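PDB 4R12: nicastrin, which is probably an essential subunit of the gamma-secretase complex, the intramembrane protease that cleaves Notch receptors and the amyloid precursor protein. Local coordinates for residues Q360-I370 with D429-R440. Sequence-based numbering, arbitrary orientation.
Sequences QVASSYENSTI and DIVYILSTFIDR. With NAG (2-acetamido-2-deoxy-beta-D-glucopyranose), chain E.
Segment 360-370, which starts on the last turn of helix 352-362, comes nearest segment 429-440 of helix 427-441 at Val361 and Ile433, CA atoms 5.9 Å apart, and the chain then runs through a type I beta turn, Tyr365 to Ser368, to return beside Asp429. Val361 is a knob in a hole formed by Ile433, Thr436, Phe437 and Arg440; its CG1, anti to the backbone N (chi1 177°), lies 3.7 Å from Thr436 CB. Beside it, Gln360 OE1 sits at the edge of the Arg440 guanidinium, near its plane, and accepts from NH1 at 3.0 Å and NH2 at 3.3 Å. The rings of Tyr365 and Tyr432 form a T-shaped pair, planes at 79°, with the edge of Tyr432 directed at the face of Tyr365. This is helix packing in the large lobe of nicastrin, whose sequence family belongs to the zinc exopeptidase clan; helix 234-252 lies against another side of helix 427-441, touching Ile430 and Leu434. Asp429 ties the returning loop to that helix: Tyr365 OH donates to OD1 (2.8 Å) from above the carboxylate plane, while OD2 accepts Thr369 OG1 (2.6 Å) on its anti lone pair and Thr369 N (2.8 Å) from above the plane. An alanine here is likely to leave the Tyr365 hydroxyl and both Thr369 donors without the carboxylate they bind through its two oxygens, letting the loop shift. Ile433 CD1 packs 3.6 Å from Ile370 CB, where strand 370-374 begins. At the turn, Asn367 carries an N-linked NAG on ND2, and a water links the backbone O of Asn367 to Asp429 OD1.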
loop_
_atom_site.group_PDB
_atom_site.type_symbol
_atom_site.label_atom_id
_atom_site.label_comp_id
_atom_site.label_asym_id
_atom_site.label_seq_id
_atom_site.Cartn_x
_atom_site.Cartn_y
_atom_site.Cartn_z
ATOM N N GLN A 360 -2.677 30.026 2.621
ATOM C CA GLN A 360 -3.664 30.822 3.332
ATOM C C GLN A 360 -4.397 30.003 4.391
ATOM O O GLN A 360 -4.516 30.434 5.536
ATOM C CB GLN A 360 -4.676 31.418 2.352
ATOM C CG GLN A 360 -4.103 32.509 1.444
ATOM C CD GLN A 360 -5.034 32.834 0.290
ATOM O OE1 GLN A 360 -6.252 32.643 0.384
ATOM N NE2 GLN A 360 -4.466 33.315 -0.816
ATOM N N VAL A 361 -4.889 28.831 4.005
ATOM C CA VAL A 361 -5.624 28.006 4.951
ATOM C C VAL A 361 -4.728 27.621 6.130
ATOM O O VAL A 361 -5.145 27.702 7.276
ATOM C CB VAL A 361 -6.187 26.745 4.282
ATOM C CG1 VAL A 361 -6.876 25.865 5.326
ATOM C CG2 VAL A 361 -7.176 27.133 3.207
ATOM N N ALA A 362 -3.484 27.232 5.839
ATOM C CA ALA A 362 -2.526 26.858 6.881
ATOM C C ALA A 362 -2.228 27.985 7.871
ATOM O O ALA A 362 -1.846 27.723 9.016
ATOM C CB ALA A 362 -1.211 26.369 6.244
ATOM N N SER A 363 -2.393 29.231 7.425
ATOM C CA SER A 363 -2.118 30.402 8.252
ATOM C C SER A 363 -3.379 30.997 8.854
ATOM O O SER A 363 -3.299 32.000 9.563
ATOM C CB SER A 363 -1.409 31.510 7.427
ATOM O OG SER A 363 -0.205 31.038 6.856
ATOM N N SER A 364 -4.534 30.403 8.556
ATOM C CA SER A 364 -5.822 31.036 8.836
ATOM C C SER A 364 -6.259 30.990 10.305
ATOM O O SER A 364 -7.197 31.700 10.695
ATOM C CB SER A 364 -6.912 30.394 7.976
ATOM O OG SER A 364 -7.097 29.032 8.336
ATOM N N TYR A 365 -5.599 30.162 11.113
ATOM C CA TYR A 365 -5.960 30.027 12.523
ATOM C C TYR A 365 -4.722 29.929 13.409
ATOM O O TYR A 365 -3.690 29.365 13.008
ATOM C CB TYR A 365 -6.885 28.816 12.746
ATOM C CG TYR A 365 -6.326 27.444 12.399
ATOM C CD1 TYR A 365 -6.087 27.071 11.080
ATOM C CD2 TYR A 365 -6.083 26.503 13.395
ATOM C CE1 TYR A 365 -5.593 25.802 10.763
ATOM C CE2 TYR A 365 -5.594 25.229 13.088
ATOM C CZ TYR A 365 -5.357 24.882 11.775
ATOM O OH TYR A 365 -4.876 23.618 11.478
ATOM N N GLU A 366 -4.840 30.492 14.610
ATOM C CA GLU A 366 -3.701 30.676 15.505
ATOM C C GLU A 366 -2.997 29.367 15.823
ATOM O O GLU A 366 -1.775 29.298 15.787
ATOM C CB GLU A 366 -4.149 31.343 16.805
ATOM C CG GLU A 366 -3.071 31.379 17.888
ATOM C CD GLU A 366 -3.547 31.997 19.187
ATOM O OE1 GLU A 366 -4.778 32.142 19.382
ATOM O OE2 GLU A 366 -2.684 32.331 20.026
ATOM N N ASN A 367 -3.759 28.351 16.156
ATOM C CA ASN A 367 -3.205 27.112 16.657
ATOM C C ASN A 367 -2.657 26.145 15.577
ATOM O O ASN A 367 -2.232 25.097 15.893
ATOM C CB ASN A 367 -4.199 26.397 17.564
ATOM C CG ASN A 367 -4.302 27.015 18.944
ATOM O OD1 ASN A 367 -3.461 27.764 19.350
ATOM N ND2 ASN A 367 -5.320 26.677 19.657
ATOM N N SER A 368 -2.656 26.532 14.321
ATOM C CA SER A 368 -2.101 25.671 13.273
ATOM C C SER A 368 -0.651 25.272 13.556
ATOM O O SER A 368 0.178 26.125 13.876
ATOM C CB SER A 368 -2.186 26.371 11.915
ATOM O OG SER A 368 -1.613 25.556 10.920
ATOM N N THR A 369 -0.355 23.979 13.451
ATOM C CA THR A 369 1.010 23.496 13.657
ATOM C C THR A 369 1.674 23.124 12.336
ATOM O O THR A 369 2.781 22.584 12.314
ATOM C CB THR A 369 1.044 22.273 14.589
ATOM O OG1 THR A 369 0.291 21.204 14.006
ATOM C CG2 THR A 369 0.439 22.622 15.934
ATOM N N ILE A 370 0.984 23.439 11.244
ATOM C CA ILE A 370 1.407 23.068 9.903
ATOM C C ILE A 370 1.733 24.302 9.067
ATOM O O ILE A 370 1.000 25.291 9.083
ATOM C CB ILE A 370 0.315 22.238 9.187
ATOM C CG1 ILE A 370 0.061 20.922 9.933
ATOM C CG2 ILE A 370 0.689 21.987 7.729
ATOM C CD1 ILE A 370 1.264 19.983 9.952
ATOM N N ASP A 429 -4.828 18.867 12.416
ATOM C CA ASP A 429 -4.460 20.043 11.628
ATOM C C ASP A 429 -4.447 19.751 10.130
ATOM O O ASP A 429 -5.011 20.518 9.345
ATOM C CB ASP A 429 -3.096 20.583 12.077
ATOM C CG ASP A 429 -3.212 21.524 13.273
ATOM O OD1 ASP A 429 -4.349 21.918 13.597
ATOM O OD2 ASP A 429 -2.175 21.881 13.867
ATOM N N ILE A 430 -3.826 18.639 9.726
ATOM C CA ILE A 430 -3.770 18.303 8.313
ATOM C C ILE A 430 -5.181 18.031 7.756
ATOM O O ILE A 430 -5.522 18.512 6.661
ATOM C CB ILE A 430 -2.816 17.098 8.076
ATOM C CG1 ILE A 430 -1.375 17.527 8.407
ATOM C CG2 ILE A 430 -2.906 16.595 6.633
ATOM C CD1 ILE A 430 -0.339 16.383 8.404
ATOM N N VAL A 431 -6.014 17.296 8.505
ATOM C CA VAL A 431 -7.385 17.057 8.053
ATOM C C VAL A 431 -8.159 18.379 7.940
ATOM O O VAL A 431 -8.849 18.630 6.939
ATOM C CB VAL A 431 -8.146 16.096 8.986
ATOM C CG1 VAL A 431 -9.606 15.944 8.538
ATOM C CG2 VAL A 431 -7.453 14.729 9.007
ATOM N N TYR A 432 -8.029 19.229 8.948
ATOM C CA TYR A 432 -8.702 20.525 8.905
ATOM C C TYR A 432 -8.243 21.369 7.722
ATOM O O TYR A 432 -9.066 21.918 6.968
ATOM C CB TYR A 432 -8.483 21.314 10.200
ATOM C CG TYR A 432 -9.111 22.688 10.094
ATOM C CD1 TYR A 432 -10.493 22.833 10.155
ATOM C CD2 TYR A 432 -8.334 23.830 9.871
ATOM C CE1 TYR A 432 -11.098 24.081 10.040
ATOM C CE2 TYR A 432 -8.935 25.087 9.746
ATOM C CZ TYR A 432 -10.320 25.202 9.827
ATOM O OH TYR A 432 -10.945 26.422 9.703
ATOM N N ILE A 433 -6.927 21.479 7.556
ATOM C CA ILE A 433 -6.394 22.312 6.492
ATOM C C ILE A 433 -6.801 21.761 5.124
ATOM O O ILE A 433 -7.257 22.518 4.270
ATOM C CB ILE A 433 -4.855 22.435 6.609
ATOM C CG1 ILE A 433 -4.506 23.210 7.882
ATOM C CG2 ILE A 433 -4.269 23.128 5.383
ATOM C CD1 ILE A 433 -3.059 23.049 8.335
ATOM N N LEU A 434 -6.668 20.449 4.914
ATOM C CA LEU A 434 -7.009 19.892 3.607
ATOM C C LEU A 434 -8.515 19.968 3.323
ATOM O O LEU A 434 -8.917 20.221 2.188
ATOM C CB LEU A 434 -6.520 18.443 3.477
ATOM C CG LEU A 434 -4.991 18.291 3.376
ATOM C CD1 LEU A 434 -4.592 16.813 3.407
ATOM C CD2 LEU A 434 -4.406 18.984 2.112
ATOM N N SER A 435 -9.339 19.751 4.346
ATOM C CA SER A 435 -10.793 19.846 4.180
ATOM C C SER A 435 -11.209 21.256 3.765
ATOM O O SER A 435 -11.982 21.438 2.835
ATOM C CB SER A 435 -11.518 19.470 5.471
ATOM O OG SER A 435 -11.175 18.159 5.887
ATOM N N THR A 436 -10.668 22.245 4.464
ATOM C CA THR A 436 -10.980 23.647 4.202
ATOM C C THR A 436 -10.463 24.062 2.816
ATOM O O THR A 436 -11.138 24.777 2.066
ATOM C CB THR A 436 -10.375 24.535 5.298
ATOM O OG1 THR A 436 -10.928 24.153 6.568
ATOM C CG2 THR A 436 -10.678 26.026 5.036
ATOM N N PHE A 437 -9.271 23.581 2.479
ATOM C CA PHE A 437 -8.649 23.871 1.194
ATOM C C PHE A 437 -9.500 23.336 0.045
ATOM O O PHE A 437 -9.794 24.057 -0.905
ATOM C CB PHE A 437 -7.232 23.279 1.163
ATOM C CG PHE A 437 -6.629 23.166 -0.216
ATOM C CD1 PHE A 437 -6.297 24.302 -0.945
ATOM C CD2 PHE A 437 -6.345 21.924 -0.758
ATOM C CE1 PHE A 437 -5.727 24.196 -2.212
ATOM C CE2 PHE A 437 -5.771 21.805 -2.029
ATOM C CZ PHE A 437 -5.462 22.947 -2.754
ATOM N N ILE A 438 -9.883 22.063 0.133
ATOM C CA ILE A 438 -10.715 21.451 -0.895
ATOM C C ILE A 438 -12.046 22.179 -1.035
ATOM O O ILE A 438 -12.495 22.454 -2.154
ATOM C CB ILE A 438 -10.941 19.953 -0.598
ATOM C CG1 ILE A 438 -9.639 19.192 -0.855
ATOM C CG2 ILE A 438 -12.094 19.384 -1.446
ATOM C CD1 ILE A 438 -9.579 17.828 -0.209
ATOM N N ASP A 439 -12.661 22.517 0.092
ATOM C CA ASP A 439 -13.904 23.281 0.079
ATOM C C ASP A 439 -13.721 24.626 -0.634
ATOM O O ASP A 439 -14.548 25.014 -1.459
ATOM C CB ASP A 439 -14.420 23.495 1.508
ATOM C CG ASP A 439 -15.714 24.313 1.552
ATOM O OD1 ASP A 439 -16.799 23.738 1.301
ATOM O OD2 ASP A 439 -15.643 25.528 1.834
ATOM N N ARG A 440 -12.621 25.314 -0.356
ATOM C CA ARG A 440 -12.384 26.608 -0.995
ATOM C C ARG A 440 -12.174 26.475 -2.501
ATOM O O ARG A 440 -12.797 27.212 -3.275
ATOM C CB ARG A 440 -11.194 27.318 -0.345
ATOM C CG ARG A 440 -11.509 27.837 1.054
ATOM C CD ARG A 440 -10.470 28.853 1.526
ATOM N NE ARG A 440 -10.360 29.981 0.599
ATOM C CZ ARG A 440 -9.346 30.846 0.571
ATOM N NH1 ARG A 440 -8.327 30.730 1.420
ATOM N NH2 ARG A 440 -9.348 31.831 -0.318
HETATM C C1 NAG E . -5.376 27.072 20.980
HETATM C C2 NAG E . -6.706 27.496 21.585
HETATM C C3 NAG E . -6.715 27.619 23.093
HETATM C C4 NAG E . -5.919 26.528 23.747
HETATM C C5 NAG E . -4.518 26.587 23.167
HETATM C C6 NAG E . -3.587 25.626 23.873
HETATM C C7 NAG E . -7.777 29.017 20.114
HETATM C C8 NAG E . -7.814 30.434 19.641
HETATM N N2 NAG E . -7.006 28.811 21.127
HETATM O O3 NAG E . -8.041 27.587 23.568
HETATM O O4 NAG E . -5.892 26.739 25.154
HETATM O O5 NAG E . -4.675 26.192 21.822
HETATM O O6 NAG E . -4.284 24.401 24.059
HETATM O O7 NAG E . -8.404 28.135 19.591
HETATM O O HOH W 1 -9.703 28.625 8.561
HETATM O O HOH W 2 -3.871 22.885 16.201
#